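Local coordinates for protein Glp_546_48378_50642 (PDB 2QVW) that cleaves double-stranded RNA into fragments of 21 to 23 base pairs, the siRNAs that direct RNA interference, at residues C10-T15 and A46-E51; P33-S38 and G318-F323; K452-V457 and V526-I531. All blocks are in the same frame, centred on the assembly; numbering follows the deposited sequence.

Contact 1: C10-T15 and A46-E51; sequences CTVVTT and AEVYFE
Val-13 and Glu-47 form an antiparallel hydrogen-bonded pair between strands 10-13 and 46-49. Val-13 N gives an almost straight bond of 2.8 Å to Glu-47 O, and Glu-47 N returns one of 3.0 Å to Val-13 O. Further along, Tyr-49 N reaches Thr-11 O at 3.2 Å.

The buried face carries Val-12 and Val-48, a non-hydrogen-bonded pair whose side chains lie side by side and point the same way, with CG2 of Val-12 4.1 Å from CG2 of Val-48. Next to them the Cys-10 sulfur meets the edge of the Phe-50 ring, SG standing 3.7 Å from CE1, a sulfur-aromatic contact. Ile-270 of helix 267-284 packs against Cys-10, Val-48 and Phe-50 from this side.

The other face, formed by Thr-11, Val-13, Glu-47 and Tyr-49, is partly exposed. There CG2 of Val-13, held beside its own backbone N by a chi1 of -178° that sends CG1 the other way, touches the Tyr-49 ring at its edge, 3.7 Å from CE2. Thr-11 OG1 is hydrogen-bonded to His-20 of the next strand.

Strand 6-13 thus lies between 18-25 and 46-49 in an antiparallel sheet backed by a helix, consistent with the platform domain of Giardia Dicer.

Contact 2: P33-S38 and G318-F323; sequences PGFKVS and GWRTPF
Phe-323 lays one face of its ring against Gly-34, whose CA sits 4.2 Å from the ring centroid in a CH-pi contact. A chi1 of 51° places the ring's CG between the backbone N and the carbonyl carbon of Phe-323, turning the ring back across the partner strand. At the same end, Phe-323 N donates to Gly-34 O at 3.2 Å.

Lys-36 and Thr-321 are the hydrogen-bonded pair of the two strands: Lys-36 N binds Thr-321 O at 3.1 Å, and Thr-321 N binds Lys-36 O at 2.9 Å. A fourth bond, Ser-38 N to Trp-319 O at 3.1 Å, closes the far end, where Ser-38 OG lies at the edge of the indole. On the face of Phe-35, Val-37, Arg-320 and Pro-322, CG1 of Val-37 packs 3.8 Å from CB of Arg-320, whose extended chain leads its guanidinium away from the partner strand toward Glu-269, Asp-276 and Glu-96, its long and weak ion-pair partners.

In the second shell, Arg-314 takes the Ser-38 hydroxyl bond on its backbone O and makes a cation-pi contact with Trp-319, as Arg-41 also does. His-273 of helix 267-284 stacks on the Phe-35 ring and is hydrogen-bonded to Pro-33 O.

Strand 320-322 therefore forms one border of the antiparallel sheet, with 35-37 between it and 46-49, while helix 267-284 packs across the Phe-35 and Pro-322 face.

Contact 3: K452-V457 and V526-I531; sequences KASKRV and VSVIDI
Ser-454 meets Val-526 and Ile-531 without any ring taking part, and the flat groups that come close are peptide units. The carbonyl oxygen of Val-526 passes Ser-454 CB at 4.0 Å, a van der Waals approach. On helix 448-458, the Ser-454 carbonyl is touched by Ile-531, whose CD1 is 3.8 Å from the Ser-454 O.

Ile-531 and Ser-454 carry most of the contact. With chi2 at 168° the Ile-531 side chain runs out extended, and the terminal CD1 comes to rest against the helix backbone, 3.7 Å from Ser-454 CA. The same methyl also reaches Val-457, one turn further on, at 4.2 Å from its CB, so a single branch bridges two successive turns of helix 448-458. Beside it, Val-528 offers CG2 to the Ser-454 hydroxyl, with 3.7 Å between CG2 and OG. This is a van der Waals meeting, for OG is hydrogen-bonded to Val-450 O in the preceding turn of its own helix. A chi1 of -66° sets the hydroxyl beside the Ser-454 backbone N, in position for that bond.

Toward solvent the contact thins: CG of Lys-455 and CG1 of Val-526 stand 4.2 Å apart, both on exposed residues. No hydrogen bond crosses between the segments. Ser-527 occupies the N-cap position of the second helix, and its O accepts the bond from Ile-531 N at 2.9 Å that closes the first turn.

In chain order both helices fall between the metal ligands of the two RNase III units, consistent with the helical region that bridges them. Helix 464-473 completes the cluster: its Leu-470 packs on Ala-453, Val-457 and Ile-531, and Phe-467 adds to the cover of Val-457, while helix 528-542 lies against the Ser-454 side.

In the fold
Contacts 1 and 2 belong to one antiparallel sheet, joined where strand 46-49 runs beside strand 35-37; Phe-35 O and Val-48 N, 2.8 Å apart, probably share a hydrogen bond. All three contacts are partly buried, each with a buried side and an exposed rim. Contacts 1 and 2 depend on backbone bonding, with one face under helix 267-284. Contact 1 joins strands close in sequence and has a sulfur-aromatic contact, whereas contact 2 brings a strand from the RNase III part of the chain to the sheet's border and has a CH-pi contact. Contact 3, centred about 53 Å from the centre of contact 2, is a smaller helix junction held by van der Waals contacts, with no hydrogen bond between its segments.

Contact 1: C10-T15 and A46-E51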
loop_
_atom_site.group_PDB
_atom_site.type_symbol
_atom_site.label_atom_id
_atom_site.label_comp_id
_atom_site.label_asym_id
_atom_site.label_seq_id
_atom_site.Cartn_x
_atom_site.Cartn_y
_atom_site.Cartn_z
ATOM N N CYS A 10 -5.439 11.334 17.690
ATOM C CA CYS A 10 -5.073 12.391 16.769
ATOM C C CYS A 10 -4.016 13.279 17.398
ATOM O O CYS A 10 -3.826 13.282 18.618
ATOM C CB CYS A 10 -6.293 13.234 16.386
ATOM S SG CYS A 10 -7.586 12.311 15.524
ATOM N N THR A 11 -3.330 14.020 16.537
ATOM C CA THR A 11 -2.287 14.948 16.935
ATOM C C THR A 11 -2.218 15.992 15.835
ATOM O O THR A 11 -1.677 15.739 14.766
ATOM C CB THR A 11 -0.916 14.252 17.051
ATOM O OG1 THR A 11 -1.014 13.133 17.939
ATOM C CG2 THR A 11 0.114 15.211 17.601
ATOM N N VAL A 12 -2.811 17.147 16.091
ATOM C CA VAL A 12 -2.804 18.232 15.130
ATOM C C VAL A 12 -1.623 19.115 15.493
ATOM O O VAL A 12 -1.591 19.706 16.579
ATOM C CB VAL A 12 -4.111 19.050 15.194
ATOM C CG1 VAL A 12 -4.005 20.277 14.326
ATOM C CG2 VAL A 12 -5.265 18.197 14.724
ATOM N N VAL A 13 -0.652 19.193 14.584
ATOM C CA VAL A 13 0.547 19.988 14.807
ATOM C C VAL A 13 0.629 21.240 13.949
ATOM O O VAL A 13 0.204 21.252 12.798
ATOM C CB VAL A 13 1.823 19.154 14.534
ATOM C CG1 VAL A 13 3.062 19.989 14.827
ATOM C CG2 VAL A 13 1.817 17.891 15.374
ATOM N N THR A 14 1.179 22.297 14.533
ATOM C CA THR A 14 1.385 23.553 13.832
ATOM C C THR A 14 2.664 24.180 14.360
ATOM O O THR A 14 3.307 23.652 15.270
ATOM C CB THR A 14 0.242 24.553 14.049
ATOM O OG1 THR A 14 0.071 24.789 15.448
ATOM C CG2 THR A 14 -1.029 24.030 13.471
ATOM N N THR A 15 3.033 25.304 13.768
ATOM C CA THR A 15 4.222 26.022 14.177
ATOM C C THR A 15 4.320 26.077 15.698
ATOM O O THR A 15 5.380 25.819 16.265
ATOM C CB THR A 15 4.206 27.460 13.612
ATOM O OG1 THR A 15 4.516 27.426 12.211
ATOM C CG2 THR A 15 5.199 28.340 14.341
ATOM N N ALA A 46 -0.696 23.015 8.649
ATOM C CA ALA A 46 -0.549 22.114 9.792
ATOM C C ALA A 46 -0.484 20.659 9.323
ATOM O O ALA A 46 -0.624 20.368 8.137
ATOM C CB ALA A 46 -1.718 22.287 10.731
ATOM N N GLU A 47 -0.276 19.747 10.263
ATOM C CA GLU A 47 -0.211 18.326 9.942
ATOM C C GLU A 47 -1.020 17.506 10.952
ATOM O O GLU A 47 -1.038 17.822 12.138
ATOM C CB GLU A 47 1.241 17.837 9.942
ATOM C CG GLU A 47 2.174 18.584 9.009
ATOM C CD GLU A 47 2.692 19.877 9.606
ATOM O OE1 GLU A 47 3.341 19.825 10.679
ATOM O OE2 GLU A 47 2.455 20.943 8.998
ATOM N N VAL A 48 -1.681 16.454 10.479
ATOM C CA VAL A 48 -2.482 15.591 11.340
ATOM C C VAL A 48 -1.996 14.151 11.290
ATOM O O VAL A 48 -1.900 13.553 10.217
ATOM C CB VAL A 48 -3.947 15.590 10.915
ATOM C CG1 VAL A 48 -4.751 14.712 11.863
ATOM C CG2 VAL A 48 -4.481 17.013 10.889
ATOM N N TYR A 49 -1.710 13.585 12.456
ATOM C CA TYR A 49 -1.223 12.215 12.526
ATOM C C TYR A 49 -2.212 11.336 13.269
ATOM O O TYR A 49 -2.804 11.766 14.258
ATOM C CB TYR A 49 0.121 12.187 13.248
ATOM C CG TYR A 49 1.137 13.151 12.676
ATOM C CD1 TYR A 49 1.934 12.800 11.592
ATOM C CD2 TYR A 49 1.301 14.420 13.222
ATOM C CE1 TYR A 49 2.869 13.688 11.071
ATOM C CE2 TYR A 49 2.230 15.314 12.711
ATOM C CZ TYR A 49 3.012 14.946 11.638
ATOM O OH TYR A 49 3.933 15.840 11.144
ATOM N N PHE A 50 -2.386 10.106 12.795
ATOM C CA PHE A 50 -3.303 9.166 13.432
ATOM C C PHE A 50 -2.520 7.970 13.931
ATOM O O PHE A 50 -1.376 7.765 13.533
ATOM C CB PHE A 50 -4.363 8.677 12.440
ATOM C CG PHE A 50 -5.164 9.772 11.813
ATOM C CD1 PHE A 50 -6.080 10.496 12.558
ATOM C CD2 PHE A 50 -4.984 10.089 10.477
ATOM C CE1 PHE A 50 -6.802 11.519 11.987
ATOM C CE2 PHE A 50 -5.702 11.112 9.897
ATOM C CZ PHE A 50 -6.617 11.832 10.656
ATOM N N GLU A 51 -3.150 7.180 14.796
ATOM C CA GLU A 51 -2.535 5.977 15.352
ATOM C C GLU A 51 -3.523 5.226 16.229
ATOM O O GLU A 51 -3.940 5.718 17.280
ATOM C CB GLU A 51 -1.297 6.345 16.154
ATOM C CG GLU A 51 -1.554 7.407 17.168
ATOM C CD GLU A 51 -0.302 8.172 17.506
ATOM O OE1 GLU A 51 0.651 7.548 18.016
ATOM O OE2 GLU A 51 -0.265 9.395 17.257
#

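Contact 2: P33-S38 and G318-F323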
loop_
_atom_site.group_PDB
_atom_site.type_symbol
_atom_site.label_atom_id
_atom_site.label_comp_id
_atom_site.label_asym_id
_atom_site.label_seq_id
_atom_site.Cartn_x
_atom_site.Cartn_y
_atom_site.Cartn_z
ATOM N N PRO A 33 -4.268 6.989 7.568
ATOM C CA PRO A 33 -3.102 7.709 7.046
ATOM C C PRO A 33 -3.134 9.200 7.402
ATOM O O PRO A 33 -4.106 9.895 7.112
ATOM C CB PRO A 33 -3.200 7.462 5.544
ATOM C CG PRO A 33 -4.677 7.425 5.323
ATOM C CD PRO A 33 -5.146 6.551 6.469
ATOM N N GLY A 34 -2.068 9.681 8.036
ATOM C CA GLY A 34 -2.017 11.080 8.403
ATOM C C GLY A 34 -2.097 11.925 7.153
ATOM O O GLY A 34 -2.253 11.402 6.052
ATOM N N PHE A 35 -2.005 13.236 7.316
ATOM C CA PHE A 35 -2.047 14.143 6.178
ATOM C C PHE A 35 -1.785 15.552 6.667
ATOM O O PHE A 35 -2.086 15.873 7.807
ATOM C CB PHE A 35 -3.408 14.083 5.488
ATOM C CG PHE A 35 -4.527 14.612 6.316
ATOM C CD1 PHE A 35 -5.115 13.831 7.303
ATOM C CD2 PHE A 35 -4.991 15.899 6.119
ATOM C CE1 PHE A 35 -6.157 14.329 8.081
ATOM C CE2 PHE A 35 -6.031 16.409 6.890
ATOM C CZ PHE A 35 -6.614 15.621 7.874
ATOM N N LYS A 36 -1.181 16.393 5.842
ATOM C CA LYS A 36 -0.951 17.747 6.295
ATOM C C LYS A 36 -1.885 18.659 5.535
ATOM O O LYS A 36 -2.330 18.317 4.446
ATOM C CB LYS A 36 0.522 18.146 6.127
ATOM C CG LYS A 36 1.178 17.774 4.820
ATOM C CD LYS A 36 2.683 18.001 4.903
ATOM C CE LYS A 36 3.336 17.901 3.530
ATOM N NZ LYS A 36 3.195 16.553 2.906
ATOM N N VAL A 37 -2.214 19.794 6.145
ATOM C CA VAL A 37 -3.118 20.779 5.558
ATOM C C VAL A 37 -2.417 22.106 5.286
ATOM O O VAL A 37 -1.825 22.703 6.175
ATOM C CB VAL A 37 -4.328 21.054 6.480
ATOM C CG1 VAL A 37 -5.432 20.045 6.230
ATOM C CG2 VAL A 37 -3.888 20.969 7.921
ATOM N N SER A 38 -2.506 22.559 4.041
ATOM C CA SER A 38 -1.894 23.803 3.608
ATOM C C SER A 38 -2.406 25.040 4.355
ATOM O O SER A 38 -3.338 24.974 5.160
ATOM C CB SER A 38 -2.124 23.978 2.112
ATOM O OG SER A 38 -3.497 23.876 1.820
ATOM N N GLY A 318 -8.391 18.623 -1.513
ATOM C CA GLY A 318 -8.779 19.838 -0.829
ATOM C C GLY A 318 -7.499 20.534 -0.431
ATOM O O GLY A 318 -6.666 20.816 -1.292
ATOM N N TRP A 319 -7.330 20.801 0.861
ATOM C CA TRP A 319 -6.124 21.464 1.347
ATOM C C TRP A 319 -5.219 20.411 1.938
ATOM O O TRP A 319 -4.023 20.625 2.125
ATOM C CB TRP A 319 -6.461 22.494 2.423
ATOM C CG TRP A 319 -7.367 23.590 1.949
ATOM C CD1 TRP A 319 -8.688 23.476 1.612
ATOM C CD2 TRP A 319 -7.016 24.962 1.731
ATOM N NE1 TRP A 319 -9.180 24.694 1.199
ATOM C CE2 TRP A 319 -8.174 25.622 1.262
ATOM C CE3 TRP A 319 -5.837 25.699 1.888
ATOM C CZ2 TRP A 319 -8.182 26.987 0.946
ATOM C CZ3 TRP A 319 -5.848 27.054 1.574
ATOM C CH2 TRP A 319 -7.013 27.683 1.110
ATOM N N ARG A 320 -5.811 19.257 2.210
ATOM C CA ARG A 320 -5.096 18.140 2.807
ATOM C C ARG A 320 -4.385 17.210 1.822
ATOM O O ARG A 320 -4.837 17.005 0.693
ATOM C CB ARG A 320 -6.074 17.341 3.656
ATOM C CG ARG A 320 -7.357 17.022 2.938
ATOM C CD ARG A 320 -8.266 16.163 3.791
ATOM N NE ARG A 320 -9.426 15.755 3.014
ATOM C CZ ARG A 320 -10.374 16.595 2.620
ATOM N NH1 ARG A 320 -10.292 17.882 2.945
ATOM N NH2 ARG A 320 -11.383 16.158 1.883
ATOM N N THR A 321 -3.271 16.644 2.274
ATOM C CA THR A 321 -2.481 15.727 1.469
ATOM C C THR A 321 -2.001 14.595 2.354
ATOM O O THR A 321 -1.148 14.797 3.207
ATOM C CB THR A 321 -1.266 16.428 0.874
ATOM O OG1 THR A 321 -1.702 17.426 -0.052
ATOM C CG2 THR A 321 -0.387 15.443 0.148
ATOM N N PRO A 322 -2.548 13.384 2.153
ATOM C CA PRO A 322 -2.249 12.145 2.887
ATOM C C PRO A 322 -0.846 11.607 2.626
ATOM O O PRO A 322 -0.384 11.579 1.485
ATOM C CB PRO A 322 -3.315 11.168 2.380
ATOM C CG PRO A 322 -4.394 12.059 1.818
ATOM C CD PRO A 322 -3.598 13.141 1.153
ATOM N N PHE A 323 -0.167 11.171 3.679
ATOM C CA PHE A 323 1.168 10.624 3.510
ATOM C C PHE A 323 1.257 9.240 4.121
ATOM O O PHE A 323 0.668 8.963 5.168
ATOM C CB PHE A 323 2.220 11.540 4.137
ATOM C CG PHE A 323 1.924 11.942 5.558
ATOM C CD1 PHE A 323 1.245 13.124 5.835
ATOM C CD2 PHE A 323 2.343 11.153 6.618
ATOM C CE1 PHE A 323 0.989 13.514 7.152
ATOM C CE2 PHE A 323 2.090 11.536 7.935
ATOM C CZ PHE A 323 1.412 12.719 8.201
#

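Contact 3: K452-V457 and V526-I531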
loop_
_atom_site.group_PDB
_atom_site.type_symbol
_atom_site.label_atom_id
_atom_site.label_comp_id
_atom_site.label_asym_id
_atom_site.label_seq_id
_atom_site.Cartn_x
_atom_site.Cartn_y
_atom_site.Cartn_z
ATOM N N LYS A 452 -18.980 -30.210 -30.211
ATOM C CA LYS A 452 -19.379 -31.269 -29.300
ATOM C C LYS A 452 -18.244 -31.589 -28.333
ATOM O O LYS A 452 -18.477 -31.897 -27.162
ATOM C CB LYS A 452 -19.789 -32.517 -30.090
ATOM C CG LYS A 452 -21.081 -32.333 -30.894
ATOM C CD LYS A 452 -21.677 -33.665 -31.342
ATOM C CE LYS A 452 -23.042 -33.476 -32.002
ATOM N NZ LYS A 452 -23.700 -34.777 -32.342
ATOM N N ALA A 453 -17.014 -31.504 -28.824
ATOM C CA ALA A 453 -15.857 -31.775 -27.988
ATOM C C ALA A 453 -15.746 -30.701 -26.904
ATOM O O ALA A 453 -15.227 -30.957 -25.820
ATOM C CB ALA A 453 -14.596 -31.808 -28.835
ATOM N N SER A 454 -16.244 -29.501 -27.201
ATOM C CA SER A 454 -16.206 -28.395 -26.244
ATOM C C SER A 454 -17.063 -28.690 -25.013
ATOM O O SER A 454 -16.586 -28.634 -23.880
ATOM C CB SER A 454 -16.701 -27.094 -26.896
ATOM O OG SER A 454 -15.829 -26.655 -27.925
ATOM N N LYS A 455 -18.332 -29.001 -25.243
ATOM C CA LYS A 455 -19.249 -29.292 -24.156
ATOM C C LYS A 455 -18.762 -30.447 -23.299
ATOM O O LYS A 455 -18.633 -30.316 -22.082
ATOM C CB LYS A 455 -20.626 -29.630 -24.710
ATOM C CG LYS A 455 -21.206 -28.560 -25.606
ATOM C CD LYS A 455 -22.541 -28.996 -26.171
ATOM C CE LYS A 455 -23.108 -27.949 -27.111
ATOM N NZ LYS A 455 -24.416 -28.383 -27.673
ATOM N N ARG A 456 -18.498 -31.582 -23.939
ATOM C CA ARG A 456 -18.037 -32.763 -23.225
ATOM C C ARG A 456 -16.933 -32.414 -22.246
ATOM O O ARG A 456 -16.879 -32.950 -21.145
ATOM C CB ARG A 456 -17.560 -33.822 -24.216
ATOM C CG ARG A 456 -18.688 -34.404 -25.059
ATOM C CD ARG A 456 -18.174 -35.392 -26.096
ATOM N NE ARG A 456 -17.538 -36.564 -25.497
ATOM C CZ ARG A 456 -18.192 -37.536 -24.872
ATOM N NH1 ARG A 456 -19.514 -37.485 -24.761
ATOM N NH2 ARG A 456 -17.524 -38.559 -24.354
ATOM N N VAL A 457 -16.057 -31.506 -22.643
ATOM C CA VAL A 457 -14.974 -31.083 -21.773
ATOM C C VAL A 457 -15.568 -30.270 -20.646
ATOM O O VAL A 457 -15.251 -30.488 -19.484
ATOM C CB VAL A 457 -13.954 -30.204 -22.515
ATOM C CG1 VAL A 457 -12.937 -29.642 -21.538
ATOM C CG2 VAL A 457 -13.259 -31.013 -23.593
ATOM N N VAL A 526 -17.738 -22.401 -22.032
ATOM C CA VAL A 526 -18.085 -23.407 -23.042
ATOM C C VAL A 526 -17.509 -23.111 -24.433
ATOM O O VAL A 526 -18.033 -23.582 -25.441
ATOM C CB VAL A 526 -19.646 -23.594 -23.151
ATOM C CG1 VAL A 526 -19.976 -24.907 -23.849
ATOM C CG2 VAL A 526 -20.286 -23.579 -21.754
ATOM N N SER A 527 -16.425 -22.342 -24.483
ATOM C CA SER A 527 -15.776 -21.995 -25.752
ATOM C C SER A 527 -14.399 -22.662 -25.851
ATOM O O SER A 527 -13.882 -23.184 -24.853
ATOM C CB SER A 527 -15.604 -20.478 -25.867
ATOM O OG SER A 527 -14.921 -20.126 -27.071
ATOM N N VAL A 528 -13.798 -22.645 -27.039
ATOM C CA VAL A 528 -12.485 -23.266 -27.211
ATOM C C VAL A 528 -11.381 -22.389 -26.636
ATOM O O VAL A 528 -10.420 -22.895 -26.072
ATOM C CB VAL A 528 -12.177 -23.545 -28.688
ATOM C CG1 VAL A 528 -10.875 -24.305 -28.802
ATOM C CG2 VAL A 528 -13.311 -24.339 -29.311
ATOM N N ILE A 529 -11.519 -21.074 -26.786
ATOM C CA ILE A 529 -10.524 -20.155 -26.250
ATOM C C ILE A 529 -10.609 -20.323 -24.749
ATOM O O ILE A 529 -9.595 -20.437 -24.074
ATOM C CB ILE A 529 -10.826 -18.654 -26.584
ATOM C CG1 ILE A 529 -10.918 -18.415 -28.097
ATOM C CG2 ILE A 529 -9.724 -17.787 -26.037
ATOM C CD1 ILE A 529 -12.132 -19.048 -28.773
ATOM N N ASP A 530 -11.835 -20.345 -24.235
ATOM C CA ASP A 530 -12.060 -20.498 -22.809
ATOM C C ASP A 530 -11.370 -21.743 -22.317
ATOM O O ASP A 530 -10.624 -21.699 -21.348
ATOM C CB ASP A 530 -13.554 -20.581 -22.499
ATOM C CG ASP A 530 -14.216 -19.211 -22.444
ATOM O OD1 ASP A 530 -13.765 -18.368 -21.642
ATOM O OD2 ASP A 530 -15.186 -18.974 -23.197
ATOM N N ILE A 531 -11.618 -22.854 -22.999
ATOM C CA ILE A 531 -11.014 -24.136 -22.642
ATOM C C ILE A 531 -9.488 -24.052 -22.629
ATOM O O ILE A 531 -8.832 -24.431 -21.665
ATOM C CB ILE A 531 -11.453 -25.241 -23.636
ATOM C CG1 ILE A 531 -12.919 -25.620 -23.386
ATOM C CG2 ILE A 531 -10.556 -26.454 -23.493
ATOM C CD1 ILE A 531 -13.524 -26.474 -24.464
#